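Local coordinates for protein CRISPR-associated endonuclease Cas3-HD (Methanocaldococcus jannaschii, PDB 3S4L) that cleaves single-stranded DNA and RNA as the metal-dependent HD nuclease of a CRISPR interference system, needing magnesium for its DNase activity, at residues A[34-39]-A[54-59]. Residues are numbered along the deposited sequence; the frame is centred on the assembly and turned at random.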
loop_
_atom_site.group_PDB
_atom_site.type_symbol
_atom_site.label_atom_id
_atom_site.label_comp_id
_atom_site.label_asym_id
_atom_site.label_seq_id
_atom_site.Cartn_x
_atom_site.Cartn_y
_atom_site.Cartn_z
ATOM N N ARG A 34 16.260 14.106 2.380
ATOM C CA ARG A 34 15.738 14.796 3.553
ATOM C C ARG A 34 15.077 13.820 4.536
ATOM O O ARG A 34 14.905 14.145 5.709
ATOM C CB ARG A 34 14.752 15.897 3.138
ATOM N N TYR A 35 14.740 12.619 4.066
ATOM C CA TYR A 35 13.920 11.687 4.858
ATOM C C TYR A 35 14.568 10.331 5.175
ATOM O O TYR A 35 14.216 9.675 6.162
ATOM C CB TYR A 35 12.583 11.445 4.142
ATOM C CG TYR A 35 11.767 12.695 3.979
ATOM C CD1 TYR A 35 11.012 13.192 5.033
ATOM C CD2 TYR A 35 11.752 13.387 2.777
ATOM C CE1 TYR A 35 10.257 14.345 4.894
ATOM C CE2 TYR A 35 10.999 14.538 2.623
ATOM C CZ TYR A 35 10.255 15.015 3.684
ATOM O OH TYR A 35 9.510 16.166 3.531
ATOM N N LEU A 36 15.492 9.904 4.321
ATOM C CA LEU A 36 16.108 8.586 4.455
ATOM C C LEU A 36 16.670 8.265 5.867
ATOM O O LEU A 36 16.359 7.223 6.444
ATOM C CB LEU A 36 17.180 8.397 3.376
ATOM C CG LEU A 36 16.882 7.463 2.191
ATOM C CD1 LEU A 36 15.478 6.931 2.213
ATOM C CD2 LEU A 36 17.194 8.117 0.841
ATOM N N LYS A 37 17.503 9.135 6.430
ATOM C CA LYS A 37 18.033 8.853 7.766
ATOM C C LYS A 37 16.923 8.614 8.803
ATOM O O LYS A 37 16.991 7.657 9.583
ATOM C CB LYS A 37 18.981 9.958 8.240
ATOM C CG LYS A 37 19.623 9.685 9.593
ATOM C CD LYS A 37 20.469 10.879 10.007
ATOM C CE LYS A 37 20.830 10.874 11.479
ATOM N NZ LYS A 37 22.152 10.259 11.741
ATOM N N THR A 38 15.910 9.477 8.803
ATOM C CA THR A 38 14.825 9.388 9.778
ATOM C C THR A 38 14.100 8.062 9.645
ATOM O O THR A 38 13.854 7.375 10.630
ATOM C CB THR A 38 13.824 10.541 9.609
ATOM O OG1 THR A 38 14.521 11.786 9.743
ATOM C CG2 THR A 38 12.731 10.475 10.671
ATOM N N ILE A 39 13.774 7.692 8.418
ATOM C CA ILE A 39 13.128 6.415 8.176
ATOM C C ILE A 39 14.035 5.239 8.572
ATOM O O ILE A 39 13.572 4.283 9.182
ATOM C CB ILE A 39 12.712 6.290 6.714
ATOM C CG1 ILE A 39 11.779 7.444 6.334
ATOM C CG2 ILE A 39 12.038 4.953 6.471
ATOM C CD1 ILE A 39 11.522 7.552 4.846
ATOM N N LYS A 54 18.798 0.336 0.919
ATOM C CA LYS A 54 17.686 -0.590 1.132
ATOM C C LYS A 54 16.419 0.190 1.476
ATOM O O LYS A 54 15.339 -0.083 0.943
ATOM C CB LYS A 54 18.014 -1.575 2.256
ATOM C CG LYS A 54 18.253 -2.990 1.782
ATOM C CD LYS A 54 19.124 -2.995 0.543
ATOM N N VAL A 55 16.570 1.167 2.367
ATOM C CA VAL A 55 15.464 1.990 2.849
ATOM C C VAL A 55 14.828 2.735 1.703
ATOM O O VAL A 55 13.615 2.933 1.665
ATOM C CB VAL A 55 15.947 3.015 3.886
ATOM C CG1 VAL A 55 14.850 4.019 4.189
ATOM C CG2 VAL A 55 16.432 2.308 5.149
ATOM N N ASP A 56 15.669 3.130 0.755
ATOM C CA ASP A 56 15.228 3.828 -0.440
ATOM C C ASP A 56 14.344 2.912 -1.290
ATOM O O ASP A 56 13.225 3.275 -1.676
ATOM C CB ASP A 56 16.474 4.307 -1.229
ATOM C CG ASP A 56 16.134 5.259 -2.373
ATOM O OD1 ASP A 56 14.968 5.693 -2.475
ATOM O OD2 ASP A 56 17.039 5.591 -3.165
ATOM N N GLU A 57 14.857 1.723 -1.593
ATOM C CA GLU A 57 14.094 0.721 -2.333
ATOM C C GLU A 57 12.766 0.446 -1.645
ATOM O O GLU A 57 11.733 0.342 -2.301
ATOM C CB GLU A 57 14.878 -0.586 -2.433
ATOM C CG GLU A 57 16.200 -0.463 -3.142
ATOM C CD GLU A 57 17.088 -1.671 -2.909
ATOM O OE1 GLU A 57 16.541 -2.788 -2.765
ATOM O OE2 GLU A 57 18.329 -1.501 -2.859
ATOM N N PHE A 58 12.815 0.297 -0.325
ATOM C CA PHE A 58 11.622 0.014 0.467
ATOM C C PHE A 58 10.595 1.129 0.270
ATOM O O PHE A 58 9.429 0.858 -0.010
ATOM C CB PHE A 58 12.004 -0.188 1.948
ATOM C CG PHE A 58 10.839 -0.183 2.906
ATOM C CD1 PHE A 58 10.035 -1.306 3.057
ATOM C CD2 PHE A 58 10.566 0.940 3.682
ATOM C CE1 PHE A 58 8.965 -1.313 3.956
ATOM C CE2 PHE A 58 9.489 0.951 4.580
ATOM C CZ PHE A 58 8.691 -0.187 4.724
ATOM N N MET A 59 11.039 2.379 0.370
ATOM C CA MET A 59 10.140 3.520 0.194
ATOM C C MET A 59 9.549 3.586 -1.212
ATOM O O MET A 59 8.363 3.888 -1.368
ATOM C CB MET A 59 10.846 4.832 0.531
ATOM C CG MET A 59 11.095 5.005 2.025
ATOM S SD MET A 59 9.551 4.861 2.982
ATOM C CE MET A 59 8.625 6.189 2.224
#
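Val55 meets Leu36 and Ile39 through a single methyl, CG1, which lies 3.6 Å from Leu36 CD1 and 3.7 Å from Ile39 CG2. That methyl is trans to the Val55 backbone N (chi1 170°), a setting that carries it to the neighbouring helix. Leu36 and Val55 lie alongside one another, pointing in contrary senses, and Leu36 CD1 also comes within 4.1 Å of the Asp56 backbone N, while CD2 lies 4.4 Å from Asp56 CB. One turn along the second helix, Met59 and Ile39 reach for each other tip to tip, with Ile39 CD1 3.8 Å from Met59 SD; chi1 (-72°) sets Met59 CG beside its backbone N, and the bends at chi2 and chi3 curl SD and CE back towards the same isoleucine methyl. Trp28 of helix 17-31 touches Leu36, Ile39 and Met59 and hydrogen-bonds through NE1 to Asp56 OD1, whereas OD2 forms a salt bridge with Lys32. Leu211 and Pro214 of helix 204-215 pack on Ile39. The contact thus joins helices 36-43 and 52-65 within the mainly helical HD domain; the side chain of Met59 lies about 11 Å from a bound calcium ion. With no hydrogen bond between the two segments, this contact rests on apolar packing and shape, while the polar end of Asp56 is turned to Trp28 and Lys32.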